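PDB 4HCJ: ThiJ/PfpI domain protein from Brachyspira murdochii, which is of unproven function but belongs to the DJ-1/PfpI family of alpha-beta-alpha sandwich proteins and can bind magnesium ions. Local coordinates for residues N8-V13 / F70-F75; L93-L98 / A117-E122; A105-G110 / T160-F165. One frame throughout, in Å; residues are numbered along the deposited sequence. Where two conformers were deposited one is given.

From the N terminus, strand 9-13 runs through the middle of the sheet, and contact 1 closes a loop of 56 residues when 70-75 comes in beside it. The chain then forms helix 88-99, which opens contact 2, and strand 103-107, which opens contact 3. Contact 2 closes first, at 117-122, and contact 3 later, at 160-165, so the two cross, while contact 1 is in series with both. Contact 1 builds the sheet; contact 2 joins a helix on one face to the turn after helix 110-116; contact 3 lays the last helix on the other face. F75 and A105 link contacts 1 and 3 through neighbouring strands.

Contact 1: N8-V13 / F70-F75; sequences NNILYV and FDAVVF
The carbonyl oxygen of L11 accepts V74 N from the neighbouring strand at 2.7 Å and also has a CA-H contact from V73. V74 O likewise receives V13 N (2.9 Å) and a CA-H contact from Y12. With L11 N bonded almost straight to A72 O, this is a parallel ladder in which L11 pairs with V73, Y12 with V74 and V13 with F75. The register slips at its start, where N9 O takes D71 N (2.8 Å, 172° at the hydrogen), and the buried A72 N finds no partner. The D71 carboxylate turns back to the incoming chain: OD2 makes a weak, bent bond with N8 N, while OD1 receives T7 N. L11 CB stands over one face of the F70 ring, above its centre and 3.7 Å from the centroid, in a CH-pi contact. On the same face of the sheet, V13 CG2 meets V73 CG2 at 3.7 Å, and the V13 and F75 side chains run side by side, V13 CG1 3.6 Å from F75 CD1. On the opposite face I10 CG2 touches V74 CG2 at 3.7 Å, and V74 CG1, anti to its backbone N (chi1 173°), touches Y12 CD1 at 3.8 Å. The Y12 hydroxyl is bonded to S27. These two central strands of the DJ-1/PfpI sheet are thus covered on both faces: helix 21-33 packs on I10, Y12 and V74 through F31, helix 88-99 lies on F70, V73 and F75 through F97 and A94, and strand 37-42 flanks 9-13 along its other edge.

Contact 2: L93-L98 / A117-E122; sequences LAKLFL and AKILEE
A94 and A117 bring their backbones to 6.8 Å between CA atoms, where one flank of helix 88-99, at 93-98, meets the Schellman turn that ends helix 110-116, K118 taking a positive phi of 66°. No hydrogen bond crosses the contact, and the fit is between small and branched apolar groups and the methylene chain of K95. A94 CB touches both A117 CB and I119 CD1, at 4.1 Å each. I119 has the largest share of the buried surface. With CG1 flanked by its own backbone N and carbonyl carbon (chi1 68°) and the arm beyond it nearly extended (chi2 155°), CD1 reaches A94 while CG2 meets K95 CG and L98 CD2, both 3.9 Å away. L98 and I119 run antiparallel past one another, with L98 CD2 resting on both CB and CG2 of I119. K95 crosses I119 at a slant; its outer part was modelled in two conformers, so its approach to A117 O is doubtful, and in one of them NZ makes a weak bond to Q91 O in its own helix. V104 of strand 103-107 lies against both L98 and I119, and M114 of helix 110-116 touches I119. The contact therefore lays the turn against helix 88-99, whose A94 packs in turn on F75 of strand 72-75.

Contact 3: A105-G110 / T160-F165; sequences AGIGSG and TSSKDF
F165 and I107 bury most of the surface here, the phenyl ring reaching back from the first turn of helix 162-174 to lie against the end of strand 103-107. With CG anti to the backbone N (chi1 170°), the ring extends toward the sheet and offers one face to I107, whose CB stands over its centre at 3.9 Å from the centroid, a CH-pi contact close to the ring normal. The branches of I107 divide the work. CG2 touches F165 CE2 at 3.8 Å, whereas the CG1 arm, extended at both torsions (chi1 180°, chi2 164°), carries CD1 past the ring to S162 CA, 3.7 Å away, and against the base of F165. The far end of the ring rests on A105, CB to CZ 3.7 Å, and G106 O approaches CE1 obliquely at 3.4 Å. No hydrogen bond joins the two segments; S162 OG turns instead to P159 O, and S161 OG to N157. Beyond I107 the chain makes a type II' turn to G110, closed by G110 N on I107 O at 3.0 Å. G108, with positive phi, probably corresponds to the site of the nucleophilic cysteine in active DJ-1/PfpI relatives, and the sharp strand-turn-helix shape is consistent with that nucleophile elbow. Contact 3 sets helix 162-174 against the strand leading into the turn: F165 also packs on V154 and A156 of strand 153-156 and on V74 of strand 72-75, while E23 of helix 21-33 touches both I107 and S162.

Contact 1: N8-V13 / F70-F75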
ATOM      1  N   ASN A   8       4.100  -8.050 -13.878  1.00  7.95           N
ATOM      2  CA  ASN A   8       3.882  -9.034 -12.823  1.00  7.86           C
ATOM      3  C   ASN A   8       4.727  -8.741 -11.582  1.00  7.43           C
ATOM      4  O   ASN A   8       5.128  -9.660 -10.877  1.00  7.84           O
ATOM      5  CB  ASN A   8       4.085 -10.484 -13.299  1.00  8.42           C
ATOM      6  CG  ASN A   8       3.092 -10.891 -14.386  1.00  9.22           C
ATOM      7  OD1 ASN A   8       2.094 -10.219 -14.627  1.00 10.41           O
ATOM      8  ND2 ASN A   8       3.361 -12.019 -15.031  1.00  9.20           N
ATOM      9  N   ASN A   9       4.962  -7.453 -11.314  1.00  7.45           N
ATOM     10  CA  ASN A   9       5.713  -7.016 -10.138  1.00  7.14           C
ATOM     11  C   ASN A   9       4.867  -6.057  -9.295  1.00  6.42           C
ATOM     12  O   ASN A   9       4.133  -5.223  -9.836  1.00  7.34           O
ATOM     13  CB  ASN A   9       6.978  -6.257 -10.538  1.00  8.08           C
ATOM     14  CG  ASN A   9       7.981  -7.107 -11.281  1.00  9.56           C
ATOM     15  OD1 ASN A   9       8.136  -8.303 -11.032  1.00 10.62           O
ATOM     16  ND2 ASN A   9       8.693  -6.472 -12.198  1.00 11.13           N
ATOM     17  N   ILE A  10       5.015  -6.153  -7.976  1.00  6.34           N
ATOM     18  CA  ILE A  10       4.337  -5.280  -7.027  1.00  6.19           C
ATOM     19  C   ILE A  10       5.366  -4.630  -6.110  1.00  6.12           C
ATOM     20  O   ILE A  10       6.267  -5.302  -5.608  1.00  6.75           O
ATOM     21  CB  ILE A  10       3.297  -6.063  -6.199  1.00  6.43           C
ATOM     22  CG1 ILE A  10       2.167  -6.567  -7.097  1.00  6.83           C
ATOM     23  CG2 ILE A  10       2.747  -5.219  -5.033  1.00  6.97           C
ATOM     24  CD1 ILE A  10       1.206  -7.501  -6.389  1.00  7.35           C
ATOM     25  N   LEU A  11       5.221  -3.329  -5.890  1.00  5.66           N
ATOM     26  CA  LEU A  11       6.063  -2.564  -4.977  1.00  5.78           C
ATOM     27  C   LEU A  11       5.365  -2.319  -3.649  1.00  5.24           C
ATOM     28  O   LEU A  11       4.221  -1.840  -3.651  1.00  6.00           O
ATOM     29  CB  LEU A  11       6.373  -1.202  -5.582  1.00  6.26           C
ATOM     30  CG  LEU A  11       7.185  -0.251  -4.700  1.00  7.01           C
ATOM     31  CD1 LEU A  11       8.614  -0.777  -4.495  1.00  7.98           C
ATOM     32  CD2 LEU A  11       7.190   1.141  -5.286  1.00  8.19           C
ATOM     33  N   TYR A  12       6.033  -2.600  -2.534  1.00  5.37           N
ATOM     34  CA  TYR A  12       5.594  -2.128  -1.236  1.00  5.01           C
ATOM     35  C   TYR A  12       6.273  -0.807  -0.880  1.00  4.95           C
ATOM     36  O   TYR A  12       7.456  -0.600  -1.181  1.00  5.55           O
ATOM     37  CB  TYR A  12       5.936  -3.136  -0.158  1.00  5.63           C
ATOM     38  CG  TYR A  12       5.164  -4.425  -0.164  1.00  5.41           C
ATOM     39  CD1 TYR A  12       3.883  -4.485   0.371  1.00  5.51           C
ATOM     40  CD2 TYR A  12       5.715  -5.595  -0.686  1.00  5.88           C
ATOM     41  CE1 TYR A  12       3.167  -5.659   0.411  1.00  5.76           C
ATOM     42  CE2 TYR A  12       5.008  -6.790  -0.638  1.00  5.75           C
ATOM     43  CZ  TYR A  12       3.739  -6.817  -0.092  1.00  5.58           C
ATOM     44  OH  TYR A  12       3.077  -8.022  -0.036  1.00  6.34           O
ATOM     45  N   VAL A  13       5.529   0.057  -0.204  1.00  5.17           N
ATOM     46  CA  VAL A  13       6.061   1.233   0.476  1.00  5.52           C
ATOM     47  C   VAL A  13       5.742   1.061   1.951  1.00  5.53           C
ATOM     48  O   VAL A  13       4.568   0.899   2.311  1.00  5.88           O
ATOM     49  CB  VAL A  13       5.398   2.527  -0.061  1.00  6.08           C
ATOM     50  CG1 VAL A  13       5.693   3.721   0.837  1.00  7.00           C
ATOM     51  CG2 VAL A  13       5.840   2.787  -1.502  1.00  6.46           C
ATOM     52  N   PHE A  70       6.750  -1.758 -12.256  1.00  8.51           N
ATOM     53  CA  PHE A  70       5.733  -2.322 -11.361  1.00  7.62           C
ATOM     54  C   PHE A  70       4.328  -2.165 -11.916  1.00  8.06           C
ATOM     55  O   PHE A  70       4.050  -1.219 -12.641  1.00 10.07           O
ATOM     56  CB  PHE A  70       5.805  -1.647  -9.989  1.00  7.67           C
ATOM     57  CG  PHE A  70       7.106  -1.856  -9.287  1.00  7.62           C
ATOM     58  CD1 PHE A  70       7.348  -3.041  -8.624  1.00  7.95           C
ATOM     59  CD2 PHE A  70       8.088  -0.869  -9.290  1.00  8.59           C
ATOM     60  CE1 PHE A  70       8.548  -3.267  -7.970  1.00  8.91           C
ATOM     61  CE2 PHE A  70       9.297  -1.083  -8.635  1.00  9.31           C
ATOM     62  CZ  PHE A  70       9.528  -2.289  -7.982  1.00  9.80           C
ATOM     63  N   ASP A  71       3.435  -3.079 -11.540  1.00  7.33           N
ATOM     64  CA  ASP A  71       2.021  -2.975 -11.893  1.00  7.04           C
ATOM     65  C   ASP A  71       1.197  -2.286 -10.806  1.00  6.71           C
ATOM     66  O   ASP A  71       0.087  -1.814 -11.079  1.00  7.12           O
ATOM     67  CB  ASP A  71       1.430  -4.368 -12.128  1.00  7.62           C
ATOM     68  CG  ASP A  71       2.083  -5.111 -13.274  1.00  8.41           C
ATOM     69  OD1 ASP A  71       2.661  -4.469 -14.183  1.00  9.32           O
ATOM     70  OD2 ASP A  71       1.993  -6.353 -13.251  1.00  9.18           O
ATOM     71  N   ALA A  72       1.698  -2.270  -9.577  1.00  6.39           N
ATOM     72  CA  ALA A  72       0.956  -1.784  -8.420  1.00  6.15           C
ATOM     73  C   ALA A  72       1.938  -1.332  -7.367  1.00  5.81           C
ATOM     74  O   ALA A  72       3.064  -1.859  -7.289  1.00  6.16           O
ATOM     75  CB  ALA A  72       0.088  -2.886  -7.842  1.00  7.03           C
ATOM     76  N   VAL A  73       1.479  -0.406  -6.538  1.00  5.70           N
ATOM     77  CA  VAL A  73       2.142  -0.053  -5.292  1.00  5.60           C
ATOM     78  C   VAL A  73       1.186  -0.350  -4.145  1.00  5.18           C
ATOM     79  O   VAL A  73      -0.027  -0.154  -4.269  1.00  5.91           O
ATOM     80  CB  VAL A  73       2.621   1.425  -5.299  1.00  6.25           C
ATOM     81  CG1 VAL A  73       1.452   2.409  -5.447  1.00  6.57           C
ATOM     82  CG2 VAL A  73       3.418   1.748  -4.053  1.00  6.92           C
ATOM     83  N   VAL A  74       1.752  -0.858  -3.055  1.00  5.07           N
ATOM     84  CA  VAL A  74       1.003  -1.210  -1.847  1.00  5.24           C
ATOM     85  C   VAL A  74       1.609  -0.483  -0.657  1.00  4.92           C
ATOM     86  O   VAL A  74       2.782  -0.720  -0.292  1.00  5.31           O
ATOM     87  CB  VAL A  74       1.044  -2.726  -1.603  1.00  5.92           C
ATOM     88  CG1 VAL A  74       0.410  -3.084  -0.259  1.00  6.55           C
ATOM     89  CG2 VAL A  74       0.376  -3.480  -2.753  1.00  7.23           C
ATOM     90  N   PHE A  75       0.816   0.393  -0.048  1.00  5.17           N
ATOM     91  CA  PHE A  75       1.208   1.135   1.154  1.00  5.36           C
ATOM     92  C   PHE A  75       0.795   0.343   2.388  1.00  5.40           C
ATOM     93  O   PHE A  75      -0.399   0.188   2.673  1.00  6.00           O
ATOM     94  CB  PHE A  75       0.563   2.528   1.148  1.00  5.45           C
ATOM     95  CG  PHE A  75       1.063   3.411   0.040  1.00  5.71           C
ATOM     96  CD1 PHE A  75       2.201   4.193   0.219  1.00  6.20           C
ATOM     97  CD2 PHE A  75       0.411   3.460  -1.190  1.00  6.17           C
ATOM     98  CE1 PHE A  75       2.690   4.991  -0.808  1.00  6.73           C
ATOM     99  CE2 PHE A  75       0.907   4.257  -2.220  1.00  6.32           C
ATOM    100  CZ  PHE A  75       2.048   5.015  -2.026  1.00  6.60           C
TER

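Contact 2: L93-L98 / A117-E122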
ATOM      1  N   LEU A  93       5.033   9.007  -4.522  1.00  7.09           N
ATOM      2  CA  LEU A  93       4.873   7.691  -5.149  1.00  7.34           C
ATOM      3  C   LEU A  93       3.404   7.341  -5.374  1.00  7.21           C
ATOM      4  O   LEU A  93       3.059   6.736  -6.394  1.00  7.86           O
ATOM      5  CB  LEU A  93       5.576   6.602  -4.341  1.00  8.06           C
ATOM      6  CG  LEU A  93       7.106   6.683  -4.323  1.00  9.67           C
ATOM      7  CD1 LEU A  93       7.688   5.593  -3.428  1.00 10.14           C
ATOM      8  CD2 LEU A  93       7.685   6.581  -5.733  1.00 11.15           C
ATOM      9  N   ALA A  94       2.533   7.698  -4.440  1.00  6.74           N
ATOM     10  CA  ALA A  94       1.104   7.453  -4.629  1.00  6.97           C
ATOM     11  C   ALA A  94       0.612   8.148  -5.903  1.00  7.35           C
ATOM     12  O   ALA A  94      -0.080   7.550  -6.731  1.00  8.13           O
ATOM     13  CB  ALA A  94       0.317   7.938  -3.435  1.00  7.60           C
ATOM     14  N   LYS A  95       0.984   9.415  -6.060  0.50  7.54           N
ATOM     15  CA  LYS A  95       0.567  10.185  -7.224  0.50  8.78           C
ATOM     16  C   LYS A  95       1.201   9.650  -8.506  0.50  9.30           C
ATOM     17  O   LYS A  95       0.544   9.573  -9.548  0.50 10.05           O
ATOM     18  CB  LYS A  95       0.915  11.663  -7.035  0.50 10.25           C
ATOM     19  CG  LYS A  95       0.190  12.299  -5.859  0.50 12.86           C
ATOM     20  CD  LYS A  95       0.403  13.795  -5.772  0.50 18.16           C
ATOM     21  CE  LYS A  95       0.762  14.214  -4.357  0.50 20.91           C
ATOM     22  NZ  LYS A  95       2.230  14.112  -4.112  0.50 21.64           N
ATOM     23  N   LEU A  96       2.479   9.279  -8.420  1.00  9.48           N
ATOM     24  CA  LEU A  96       3.207   8.753  -9.579  1.00 10.26           C
ATOM     25  C   LEU A  96       2.510   7.511 -10.123  1.00  9.27           C
ATOM     26  O   LEU A  96       2.282   7.373 -11.329  1.00 10.05           O
ATOM     27  CB  LEU A  96       4.642   8.401  -9.185  1.00 11.33           C
ATOM     28  CG  LEU A  96       5.528   7.747 -10.252  1.00 12.76           C
ATOM     29  CD1 LEU A  96       5.874   8.736 -11.332  1.00 14.31           C
ATOM     30  CD2 LEU A  96       6.778   7.172  -9.587  1.00 13.33           C
ATOM     31  N   PHE A  97       2.185   6.581  -9.234  1.00  7.85           N
ATOM     32  CA  PHE A  97       1.538   5.349  -9.670  1.00  7.43           C
ATOM     33  C   PHE A  97       0.145   5.630 -10.214  1.00  7.96           C
ATOM     34  O   PHE A  97      -0.242   5.088 -11.249  1.00  8.60           O
ATOM     35  CB  PHE A  97       1.529   4.308  -8.552  1.00  7.25           C
ATOM     36  CG  PHE A  97       2.793   3.486  -8.501  1.00  7.39           C
ATOM     37  CD1 PHE A  97       3.988   4.022  -8.065  1.00  8.90           C
ATOM     38  CD2 PHE A  97       2.778   2.162  -8.905  1.00  7.98           C
ATOM     39  CE1 PHE A  97       5.139   3.258  -8.042  1.00  9.53           C
ATOM     40  CE2 PHE A  97       3.936   1.390  -8.888  1.00  8.91           C
ATOM     41  CZ  PHE A  97       5.116   1.945  -8.458  1.00  9.52           C
ATOM     42  N   LEU A  98      -0.614   6.491  -9.534  1.00  8.03           N
ATOM     43  CA  LEU A  98      -1.955   6.812 -10.029  1.00  9.42           C
ATOM     44  C   LEU A  98      -1.889   7.410 -11.430  1.00 10.85           C
ATOM     45  O   LEU A  98      -2.643   7.016 -12.326  1.00 11.91           O
ATOM     46  CB  LEU A  98      -2.698   7.750  -9.088  1.00 11.21           C
ATOM     47  CG  LEU A  98      -4.205   7.809  -9.366  1.00 14.75           C
ATOM     48  CD1 LEU A  98      -4.916   6.539  -8.909  1.00 16.38           C
ATOM     49  CD2 LEU A  98      -4.806   9.044  -8.724  1.00 17.33           C
ATOM     50  N   ALA A 117      -1.896  12.477   0.076  1.00  7.07           N
ATOM     51  CA  ALA A 117      -1.450  12.770  -1.285  1.00  7.75           C
ATOM     52  C   ALA A 117      -2.570  13.353  -2.155  1.00  8.06           C
ATOM     53  O   ALA A 117      -2.328  13.709  -3.315  1.00  9.12           O
ATOM     54  CB  ALA A 117      -0.924  11.505  -1.941  1.00  8.02           C
ATOM     55  N   LYS A 118      -3.784  13.437  -1.611  0.69  8.05           N
ATOM     56  CA  LYS A 118      -4.953  13.985  -2.312  0.69  9.47           C
ATOM     57  C   LYS A 118      -5.382  13.131  -3.491  0.69 11.03           C
ATOM     58  O   LYS A 118      -5.933  13.643  -4.465  0.69 16.98           O
ATOM     59  CB  LYS A 118      -4.720  15.429  -2.758  0.69 10.92           C
ATOM     60  CG  LYS A 118      -4.405  16.330  -1.613  0.69 13.50           C
ATOM     61  CD  LYS A 118      -5.563  16.312  -0.668  0.69 21.16           C
ATOM     62  CE  LYS A 118      -5.100  16.057   0.720  0.69 24.45           C
ATOM     63  NZ  LYS A 118      -5.157  17.350   1.482  0.69 28.25           N
ATOM     64  N   ILE A 119      -5.146  11.832  -3.409  1.00  7.80           N
ATOM     65  CA  ILE A 119      -5.635  10.934  -4.450  1.00  7.45           C
ATOM     66  C   ILE A 119      -6.921  10.216  -4.070  1.00  7.05           C
ATOM     67  O   ILE A 119      -7.448   9.443  -4.863  1.00  7.73           O
ATOM     68  CB  ILE A 119      -4.562   9.913  -4.919  1.00  8.34           C
ATOM     69  CG1 ILE A 119      -4.203   8.886  -3.828  1.00  8.34           C
ATOM     70  CG2 ILE A 119      -3.321  10.634  -5.480  1.00  8.82           C
ATOM     71  CD1 ILE A 119      -3.656   7.588  -4.419  1.00  8.44           C
ATOM     72  N   LEU A 120      -7.447  10.493  -2.883  1.00  6.60           N
ATOM     73  CA  LEU A 120      -8.675   9.846  -2.431  1.00  6.40           C
ATOM     74  C   LEU A 120      -9.855  10.814  -2.364  1.00  6.34           C
ATOM     75  O   LEU A 120     -10.916  10.462  -1.834  1.00  6.46           O
ATOM     76  CB  LEU A 120      -8.497   9.155  -1.079  1.00  6.87           C
ATOM     77  CG  LEU A 120      -7.355   8.136  -1.009  1.00  7.45           C
ATOM     78  CD1 LEU A 120      -7.317   7.482   0.374  1.00  7.94           C
ATOM     79  CD2 LEU A 120      -7.481   7.082  -2.090  1.00  8.05           C
ATOM     80  N   GLU A 121      -9.703  12.029  -2.892  1.00  6.61           N
ATOM     81  CA  GLU A 121     -10.809  12.976  -2.846  1.00  7.17           C
ATOM     82  C   GLU A 121     -12.000  12.450  -3.644  1.00  6.61           C
ATOM     83  O   GLU A 121     -11.872  12.126  -4.828  1.00  7.04           O
ATOM     84  CB  GLU A 121     -10.378  14.343  -3.363  1.00  8.00           C
ATOM     85  CG  GLU A 121      -9.258  14.968  -2.576  1.00  9.69           C
ATOM     86  CD  GLU A 121      -9.206  16.471  -2.751  1.00 13.92           C
ATOM     87  OE1 GLU A 121      -8.930  16.947  -3.873  1.00 17.50           O
ATOM     88  OE2 GLU A 121      -9.443  17.192  -1.761  1.00 15.88           O
ATOM     89  N   GLU A 122     -13.156  12.351  -2.989  1.00  6.29           N
ATOM     90  CA  GLU A 122     -14.389  11.860  -3.605  1.00  6.41           C
ATOM     91  C   GLU A 122     -14.310  10.380  -4.001  1.00  6.62           C
ATOM     92  O   GLU A 122     -15.109   9.932  -4.809  1.00  7.39           O
ATOM     93  CB  GLU A 122     -14.832  12.738  -4.784  1.00  7.10           C
ATOM     94  CG  GLU A 122     -14.639  14.218  -4.541  1.00  7.30           C
ATOM     95  CD  GLU A 122     -15.358  14.730  -3.314  1.00  7.84           C
ATOM     96  OE1 GLU A 122     -16.500  14.293  -3.071  1.00  7.90           O
ATOM     97  OE2 GLU A 122     -14.787  15.578  -2.580  1.00  9.60           O
TER

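Contact 3: A105-G110 / T160-F165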
ATOM      1  N   ALA A 105      -2.698   0.821  -3.945  1.00  5.43           N
ATOM      2  CA  ALA A 105      -3.389   0.078  -2.908  1.00  5.54           C
ATOM      3  C   ALA A 105      -2.816   0.436  -1.547  1.00  5.12           C
ATOM      4  O   ALA A 105      -1.603   0.643  -1.426  1.00  5.75           O
ATOM      5  CB  ALA A 105      -3.275  -1.423  -3.165  1.00  6.39           C
ATOM      6  N   GLY A 106      -3.655   0.489  -0.526  1.00  5.05           N
ATOM      7  CA  GLY A 106      -3.193   0.728   0.823  1.00  5.33           C
ATOM      8  C   GLY A 106      -4.005  -0.066   1.814  1.00  5.19           C
ATOM      9  O   GLY A 106      -5.207  -0.299   1.614  1.00  5.51           O
ATOM     10  N   ILE A 107      -3.364  -0.424   2.915  1.00  4.96           N
ATOM     11  CA  ILE A 107      -4.003  -1.178   3.967  1.00  5.32           C
ATOM     12  C   ILE A 107      -3.699  -0.561   5.314  1.00  5.32           C
ATOM     13  O   ILE A 107      -2.575  -0.125   5.589  1.00  5.66           O
ATOM     14  CB  ILE A 107      -3.631  -2.692   3.898  1.00  5.84           C
ATOM     15  CG1 ILE A 107      -4.309  -3.480   5.021  1.00  6.11           C
ATOM     16  CG2 ILE A 107      -2.116  -2.916   3.855  1.00  6.06           C
ATOM     17  CD1 ILE A 107      -4.316  -4.991   4.807  1.00  6.77           C
ATOM     18  N   GLY A 108      -4.717  -0.495   6.158  1.00  5.55           N
ATOM     19  CA  GLY A 108      -4.538   0.076   7.477  1.00  6.09           C
ATOM     20  C   GLY A 108      -3.987   1.486   7.376  1.00  5.88           C
ATOM     21  O   GLY A 108      -4.424   2.288   6.552  1.00  5.84           O
ATOM     22  N   SER A 109      -3.008   1.794   8.220  1.00  5.74           N
ATOM     23  CA  SER A 109      -2.446   3.141   8.250  1.00  6.02           C
ATOM     24  C   SER A 109      -1.794   3.580   6.931  1.00  5.48           C
ATOM     25  O   SER A 109      -1.593   4.770   6.719  1.00  5.72           O
ATOM     26  CB  SER A 109      -1.483   3.293   9.412  1.00  7.19           C
ATOM     27  OG  SER A 109      -2.200   3.203  10.628  1.00  8.25           O
ATOM     28  N   GLY A 110      -1.478   2.635   6.042  1.00  5.39           N
ATOM     29  CA  GLY A 110      -0.982   3.026   4.734  1.00  5.81           C
ATOM     30  C   GLY A 110      -1.951   3.893   3.939  1.00  5.45           C
ATOM     31  O   GLY A 110      -1.533   4.715   3.113  1.00  5.63           O
ATOM     32  N   THR A 160      -6.452  -7.312  10.100  0.64  8.32           N
ATOM     33  CA  THR A 160      -7.473  -8.369  10.068  0.64  9.50           C
ATOM     34  C   THR A 160      -7.983  -8.639   8.656  0.64  9.43           C
ATOM     35  O   THR A 160      -8.628  -9.654   8.402  0.64 11.88           O
ATOM     36  CB  THR A 160      -8.689  -8.082  11.010  0.64 11.41           C
ATOM     37  OG1 THR A 160      -9.471  -6.988  10.505  0.64 12.41           O
ATOM     38  CG2 THR A 160      -8.228  -7.780  12.442  0.64 14.09           C
ATOM     39  N   SER A 161      -7.696  -7.731   7.736  1.00  7.80           N
ATOM     40  CA  SER A 161      -8.150  -7.859   6.360  1.00  7.22           C
ATOM     41  C   SER A 161      -7.024  -8.095   5.359  1.00  6.31           C
ATOM     42  O   SER A 161      -7.221  -7.935   4.162  1.00  6.86           O
ATOM     43  CB  SER A 161      -8.970  -6.628   5.969  1.00  8.02           C
ATOM     44  OG  SER A 161     -10.115  -6.544   6.793  1.00  8.96           O
ATOM     45  N   SER A 162      -5.849  -8.494   5.838  1.00  6.30           N
ATOM     46  CA  SER A 162      -4.685  -8.622   4.965  1.00  6.60           C
ATOM     47  C   SER A 162      -4.897  -9.577   3.786  1.00  6.12           C
ATOM     48  O   SER A 162      -4.513  -9.267   2.642  1.00  6.40           O
ATOM     49  CB  SER A 162      -3.449  -9.062   5.762  1.00  7.23           C
ATOM     50  OG  SER A 162      -3.148  -8.135   6.785  1.00  8.05           O
ATOM     51  N   LYS A 163      -5.468 -10.743   4.060  1.00  6.72           N
ATOM     52  CA  LYS A 163      -5.665 -11.723   2.994  1.00  7.10           C
ATOM     53  C   LYS A 163      -6.748 -11.286   2.002  1.00  6.95           C
ATOM     54  O   LYS A 163      -6.579 -11.396   0.776  1.00  7.16           O
ATOM     55  CB  LYS A 163      -5.975 -13.110   3.574  1.00  8.23           C
ATOM     56  CG  LYS A 163      -4.819 -13.677   4.383  1.00  9.40           C
ATOM     57  CD  LYS A 163      -5.176 -15.002   5.064  1.00 11.46           C
ATOM     58  CE  LYS A 163      -4.033 -15.492   5.965  1.00 13.42           C
ATOM     59  NZ  LYS A 163      -4.512 -16.562   6.888  1.00 16.67           N
ATOM     60  N   ASP A 164      -7.856 -10.775   2.527  1.00  7.58           N
ATOM     61  CA  ASP A 164      -8.907 -10.265   1.651  1.00  9.02           C
ATOM     62  C   ASP A 164      -8.396  -9.128   0.757  1.00  7.17           C
ATOM     63  O   ASP A 164      -8.734  -9.036  -0.432  1.00  7.00           O
ATOM     64  CB  ASP A 164     -10.101  -9.764   2.479  1.00 14.15           C
ATOM     65  CG  ASP A 164     -10.883 -10.887   3.140  1.00 22.93           C
ATOM     66  OD1 ASP A 164     -10.766 -12.050   2.708  1.00 24.42           O
ATOM     67  OD2 ASP A 164     -11.657 -10.583   4.072  1.00 29.53           O
ATOM     68  N   PHE A 165      -7.576  -8.259   1.337  1.00  6.28           N
ATOM     69  CA  PHE A 165      -6.956  -7.156   0.617  1.00  6.18           C
ATOM     70  C   PHE A 165      -6.092  -7.693  -0.518  1.00  5.70           C
ATOM     71  O   PHE A 165      -6.214  -7.270  -1.666  1.00  5.90           O
ATOM     72  CB  PHE A 165      -6.102  -6.351   1.597  1.00  5.83           C
ATOM     73  CG  PHE A 165      -5.207  -5.325   0.974  1.00  5.62           C
ATOM     74  CD1 PHE A 165      -5.721  -4.198   0.353  1.00  5.59           C
ATOM     75  CD2 PHE A 165      -3.823  -5.475   1.052  1.00  5.94           C
ATOM     76  CE1 PHE A 165      -4.877  -3.216  -0.153  1.00  6.10           C
ATOM     77  CE2 PHE A 165      -2.970  -4.499   0.540  1.00  6.42           C
ATOM     78  CZ  PHE A 165      -3.500  -3.373  -0.063  1.00  6.37           C
TER